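Local coordinates for protein Aac(6')-ib (Escherichia coli, PDB 2BUE) that probably transfers the acetyl group of acetyl-CoA to the 6'-amino group of aminoglycoside antibiotics such as kanamycin B, thereby conferring resistance to them, at residues A[131-136]-A[168-173]. The protein carries 2 engineered substitutions. Sequence-based numbering, arbitrary orientation.
With COA (coenzyme A), chain B.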
ATOM      1  N   LEU A 131      -7.788   9.120  -8.153  1.00 17.66           N
ATOM      2  CA  LEU A 131      -8.300   7.827  -7.651  1.00 17.44           C
ATOM      3  C   LEU A 131      -7.334   7.186  -6.645  1.00 15.24           C
ATOM      4  O   LEU A 131      -7.768   6.563  -5.666  1.00 14.41           O
ATOM      5  CB  LEU A 131      -8.539   6.872  -8.827  1.00 17.78           C
ATOM      6  CG  LEU A 131      -9.755   5.965  -8.856  1.00 21.53           C
ATOM      7  CD1 LEU A 131     -11.065   6.770  -8.595  1.00 22.99           C
ATOM      8  CD2 LEU A 131      -9.828   5.257 -10.230  1.00 20.90           C
ATOM      9  N   GLY A 132      -6.034   7.323  -6.899  1.00 14.14           N
ATOM     10  CA  GLY A 132      -5.016   6.813  -5.970  1.00 13.06           C
ATOM     11  C   GLY A 132      -5.082   7.520  -4.617  1.00 13.43           C
ATOM     12  O   GLY A 132      -4.999   6.875  -3.567  1.00 12.52           O
ATOM     13  N   THR A 133      -5.256   8.844  -4.637  1.00 12.66           N
ATOM     14  CA  THR A 133      -5.450   9.607  -3.399  1.00 13.56           C
ATOM     15  C   THR A 133      -6.699   9.104  -2.633  1.00 13.16           C
ATOM     16  O   THR A 133      -6.635   8.876  -1.419  1.00 13.30           O
ATOM     17  CB  THR A 133      -5.510  11.138  -3.690  1.00 14.58           C
ATOM     18  OG1 THR A 133      -4.268  11.544  -4.281  1.00 16.08           O
ATOM     19  CG2 THR A 133      -5.694  11.929  -2.408  1.00 14.61           C
ATOM     20  N   LYS A 134      -7.813   8.904  -3.334  1.00 13.15           N
ATOM     21  CA  LYS A 134      -9.015   8.316  -2.707  1.00 13.31           C
ATOM     22  C   LYS A 134      -8.750   6.945  -2.069  1.00 13.16           C
ATOM     23  O   LYS A 134      -9.177   6.675  -0.947  1.00 12.73           O
ATOM     24  CB  LYS A 134     -10.136   8.191  -3.738  1.00 14.33           C
ATOM     25  CG  LYS A 134     -10.760   9.508  -4.051  1.00 16.23           C
ATOM     26  CD  LYS A 134     -11.707   9.395  -5.221  1.00 21.93           C
ATOM     27  CE  LYS A 134     -12.244  10.763  -5.589  1.00 25.79           C
ATOM     28  NZ  LYS A 134     -13.400  11.097  -4.711  1.00 30.34           N
ATOM     29  N   LEU A 135      -8.044   6.092  -2.812  1.00 12.14           N
ATOM     30  CA  LEU A 135      -7.700   4.759  -2.335  0.50 11.92           C
ATOM     31  C   LEU A 135      -6.858   4.867  -1.052  1.00 11.94           C
ATOM     32  O   LEU A 135      -7.174   4.237  -0.025  1.00 12.15           O
ATOM     33  CB  LEU A 135      -6.959   3.990  -3.441  0.50 11.55           C
ATOM     34  CG  LEU A 135      -6.649   2.508  -3.227  0.50 11.40           C
ATOM     35  CD1 LEU A 135      -6.202   1.906  -4.554  0.50 11.17           C
ATOM     36  CD2 LEU A 135      -5.562   2.306  -2.147  0.50 11.44           C
ATOM     37  N   VAL A 136      -5.798   5.681  -1.095  1.00 11.40           N
ATOM     38  CA  VAL A 136      -4.938   5.854   0.075  1.00 11.08           C
ATOM     39  C   VAL A 136      -5.732   6.407   1.272  1.00 11.30           C
ATOM     40  O   VAL A 136      -5.639   5.865   2.375  1.00  9.33           O
ATOM     41  CB  VAL A 136      -3.681   6.659  -0.260  1.00 11.83           C
ATOM     42  CG1 VAL A 136      -2.837   6.871   0.998  1.00 12.51           C
ATOM     43  CG2 VAL A 136      -2.863   5.871  -1.328  1.00 11.69           C
ATOM     44  N   GLU A 168       1.328  12.515  -0.164  1.00 11.99           N
ATOM     45  CA  GLU A 168       1.207  13.854   0.447  1.00 13.22           C
ATOM     46  C   GLU A 168      -0.234  14.358   0.409  1.00 13.21           C
ATOM     47  O   GLU A 168      -0.738  14.859   1.416  1.00 13.66           O
ATOM     48  CB  GLU A 168       2.144  14.842  -0.255  1.00 13.57           C
ATOM     49  CG  GLU A 168       3.609  14.604   0.075  1.00 16.67           C
ATOM     50  CD  GLU A 168       4.498  15.685  -0.511  1.00 19.62           C
ATOM     51  OE1 GLU A 168       4.125  16.227  -1.582  1.00 22.69           O
ATOM     52  OE2 GLU A 168       5.555  15.978   0.096  1.00 20.91           O
ATOM     53  N   LYS A 169      -0.890  14.216  -0.742  1.00 13.46           N
ATOM     54  CA  LYS A 169      -2.294  14.634  -0.890  1.00 14.95           C
ATOM     55  C   LYS A 169      -3.212  13.867   0.074  1.00 15.45           C
ATOM     56  O   LYS A 169      -4.214  14.403   0.569  1.00 17.00           O
ATOM     57  CB  LYS A 169      -2.766  14.452  -2.328  1.00 16.45           C
ATOM     58  CG  LYS A 169      -2.105  15.426  -3.289  1.00 19.17           C
ATOM     59  CD  LYS A 169      -2.940  15.638  -4.520  1.00 26.47           C
ATOM     60  CE  LYS A 169      -2.959  14.421  -5.366  1.00 28.26           C
ATOM     61  NZ  LYS A 169      -4.068  14.467  -6.369  1.00 31.69           N
ATOM     62  N   ALA A 170      -2.843  12.623   0.365  1.00 15.05           N
ATOM     63  CA  ALA A 170      -3.592  11.804   1.327  1.00 14.99           C
ATOM     64  C   ALA A 170      -3.191  11.992   2.803  1.00 15.53           C
ATOM     65  O   ALA A 170      -3.661  11.228   3.671  1.00 16.01           O
ATOM     66  CB  ALA A 170      -3.493  10.328   0.940  1.00 14.85           C
ATOM     67  N   GLY A 171      -2.303  12.948   3.091  1.00 14.26           N
ATOM     68  CA  GLY A 171      -1.992  13.351   4.475  1.00 13.99           C
ATOM     69  C   GLY A 171      -0.667  12.838   5.032  1.00 13.49           C
ATOM     70  O   GLY A 171      -0.378  13.011   6.214  1.00 13.49           O
ATOM     71  N   PHE A 172       0.137  12.179   4.193  1.00 12.69           N
ATOM     72  CA  PHE A 172       1.437  11.702   4.636  1.00 11.62           C
ATOM     73  C   PHE A 172       2.464  12.829   4.550  1.00 12.75           C
ATOM     74  O   PHE A 172       2.329  13.737   3.724  1.00 13.93           O
ATOM     75  CB  PHE A 172       1.902  10.515   3.779  1.00 11.07           C
ATOM     76  CG  PHE A 172       1.181   9.233   4.094  1.00  9.06           C
ATOM     77  CD1 PHE A 172       1.761   8.305   4.972  1.00  9.77           C
ATOM     78  CD2 PHE A 172      -0.070   8.961   3.518  1.00  9.58           C
ATOM     79  CE1 PHE A 172       1.097   7.118   5.300  1.00  9.65           C
ATOM     80  CE2 PHE A 172      -0.732   7.784   3.828  1.00 11.06           C
ATOM     81  CZ  PHE A 172      -0.147   6.860   4.718  1.00  9.87           C
ATOM     82  N   GLU A 173       3.461  12.769   5.424  1.00 13.23           N
ATOM     83  CA  GLU A 173       4.557  13.749   5.397  1.00 15.04           C
ATOM     84  C   GLU A 173       5.890  13.057   5.204  1.00 13.74           C
ATOM     85  O   GLU A 173       6.191  12.078   5.883  1.00 12.07           O
ATOM     86  CB  GLU A 173       4.550  14.599   6.667  1.00 15.73           C
ATOM     87  CG  GLU A 173       3.285  15.479   6.703  1.00 19.38           C
ATOM     88  CD  GLU A 173       3.140  16.362   7.937  1.00 20.11           C
ATOM     89  OE1 GLU A 173       4.023  16.367   8.837  1.00 25.75           O
ATOM     90  OE2 GLU A 173       2.100  17.059   8.004  1.00 27.97           O
TER
HETATM   91  N1A COA B1200       5.645  13.126 -11.548  1.00 42.67           N
HETATM   92  C2A COA B1200       5.412  13.882 -10.477  1.00 42.45           C
HETATM   93  N3A COA B1200       4.177  14.145 -10.075  1.00 42.51           N
HETATM   94  C4A COA B1200       3.133  13.646 -10.759  1.00 41.95           C
HETATM   95  C5A COA B1200       3.334  12.858 -11.879  1.00 42.93           C
HETATM   96  C6A COA B1200       4.637  12.597 -12.275  1.00 42.58           C
HETATM   97  N6A COA B1200       4.860  11.836 -13.352  1.00 42.42           N
HETATM   98  N7A COA B1200       2.145  12.501 -12.361  1.00 43.29           N
HETATM   99  C8A COA B1200       1.219  13.046 -11.577  1.00 42.65           C
HETATM  100  N9A COA B1200       1.823  13.747 -10.610  1.00 42.29           N
HETATM  101  C1B COA B1200       1.167  14.474  -9.530  1.00 41.32           C
HETATM  102  C2B COA B1200      -0.243  14.754 -10.008  1.00 41.48           C
HETATM  103  O2B COA B1200      -0.262  16.051 -10.612  1.00 43.24           O
HETATM  104  C3B COA B1200      -1.031  14.679  -8.703  1.00 41.00           C
HETATM  105  O3B COA B1200      -0.784  15.860  -7.933  1.00 44.05           O
HETATM  106  P3B COA B1200      -1.733  17.142  -8.065  1.00 47.39           P
HETATM  107  O7A COA B1200      -1.258  18.104  -6.851  1.00 48.04           O
HETATM  108  O8A COA B1200      -3.225  16.651  -7.720  1.00 47.17           O
HETATM  109  O9A COA B1200      -1.617  17.786  -9.403  1.00 48.38           O
HETATM  110  C4B COA B1200      -0.343  13.514  -7.974  1.00 37.01           C
HETATM  111  O4B COA B1200       1.018  13.462  -8.483  1.00 37.53           O
HETATM  112  C5B COA B1200      -0.958  12.113  -8.018  1.00 32.33           C
HETATM  113  O5B COA B1200      -2.217  12.048  -7.336  1.00 26.61           O
HETATM  114  P1A COA B1200      -3.345  11.026  -7.918  1.00 22.87           P
HETATM  115  O1A COA B1200      -4.360  10.716  -6.846  1.00 24.10           O
HETATM  116  O2A COA B1200      -3.860  11.434  -9.250  1.00 23.34           O
HETATM  117  O3A COA B1200      -2.435   9.733  -8.112  1.00 20.71           O
HETATM  118  P2A COA B1200      -2.928   8.394  -8.904  1.00 20.42           P
HETATM  119  O4A COA B1200      -4.402   8.360  -8.925  1.00 19.72           O
HETATM  120  O5A COA B1200      -2.149   8.213 -10.165  1.00 21.36           O
HETATM  121  O6A COA B1200      -2.409   7.281  -7.845  1.00 20.90           O
HETATM  122  CBP COA B1200      -0.560   5.716  -7.634  1.00 17.37           C
HETATM  123  CCP COA B1200      -1.012   7.181  -7.457  1.00 17.47           C
HETATM  124  CDP COA B1200       0.938   5.633  -7.261  1.00 18.58           C
HETATM  125  CEP COA B1200      -1.402   4.822  -6.687  1.00 14.99           C
HETATM  126  CAP COA B1200      -0.778   5.284  -9.124  1.00 17.81           C
HETATM  127  OAP COA B1200      -0.246   6.281 -10.022  1.00 19.21           O
HETATM  128  C9P COA B1200      -0.202   3.886  -9.439  1.00 17.40           C
HETATM  129  O9P COA B1200      -0.767   2.878  -9.008  1.00 16.50           O
HETATM  130  N8P COA B1200       0.918   3.867 -10.196  1.00 18.16           N
HETATM  131  C7P COA B1200       1.603   2.616 -10.593  1.00 19.68           C
HETATM  132  C6P COA B1200       2.015   1.782  -9.352  1.00 21.60           C
HETATM  133  C5P COA B1200       2.733   2.596  -8.248  1.00 24.11           C
HETATM  134  O5P COA B1200       3.532   3.496  -8.522  1.00 21.45           O
HETATM  135  N4P COA B1200       2.439   2.243  -6.986  1.00 22.83           N
HETATM  136  C3P COA B1200       3.032   2.962  -5.839  1.00 24.72           C
HETATM  137  C2P COA B1200       4.382   2.396  -5.405  1.00 27.31           C
HETATM  138  S1P COA B1200       5.024   3.209  -3.872  1.00 29.33           S
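Val136 and Ala170 meet methyl to methyl, CG1 to CB at 3.5 Å, and the same CG1 reaches CE2 of Phe172 at 3.6 Å, striking the ring obliquely. The valine rotamer, CG1 anti to the backbone N (chi1 178°), points that methyl across to the other segment, where it lies between Ala170 CB and the Phe172 ring, while CG2 sits beside the backbone N. One turn earlier in the helix, Thr133 spreads its two branches over different tasks. CG2 lies against the backbone at the end of the other helix, 4.0 Å from Ala170 N, while OG1 faces the coenzyme and has Lys169 CE beside it at 3.3 Å; the two side chains cross at about a right angle.

No hydrogen bond joins 131-136 and 168-173 themselves; coenzyme A bridges them, and one residue on, Arg137 NH2 bonds Lys169 O at the end of helix 161-169. Gly132 N donates to O4A on the pantetheine-side phosphate of the pyrophosphate, and Thr133 grips O1A on the ribose-side phosphate twice, through its backbone N and through OG1, at 2.7 Å for OG1. These amides belong to the start of helix 131-144, the pyrophosphate-binding N-terminus characteristic of the GNAT fold, where the helix dipole probably also favours the negative charge. From the other segment, the Lys169 chain bends at chi3 (-70°) and brings NZ within 2.7 Å of O8A on the 3'-phosphate. A weak bond to O5B, the ester oxygen of the phosphate whose O1A Thr133 holds, brings both side chains to that one phosphate.

Helix 161-169 ends in a Schellman motif with Gly171, at positive phi, as C-prime residue, and the chain then turns into strand 173-180. Thr133 and Val136 pack on Cys166 of helix 161-169, and Val136 also on Tyr167, which meets the Phe172 ring edge-to-face. Beneath lies the central sheet: Val136 rests on Gln119 and Phe172 on Ile117 of strand 114-121, and Phe172 touches Met188 of strand 183-191.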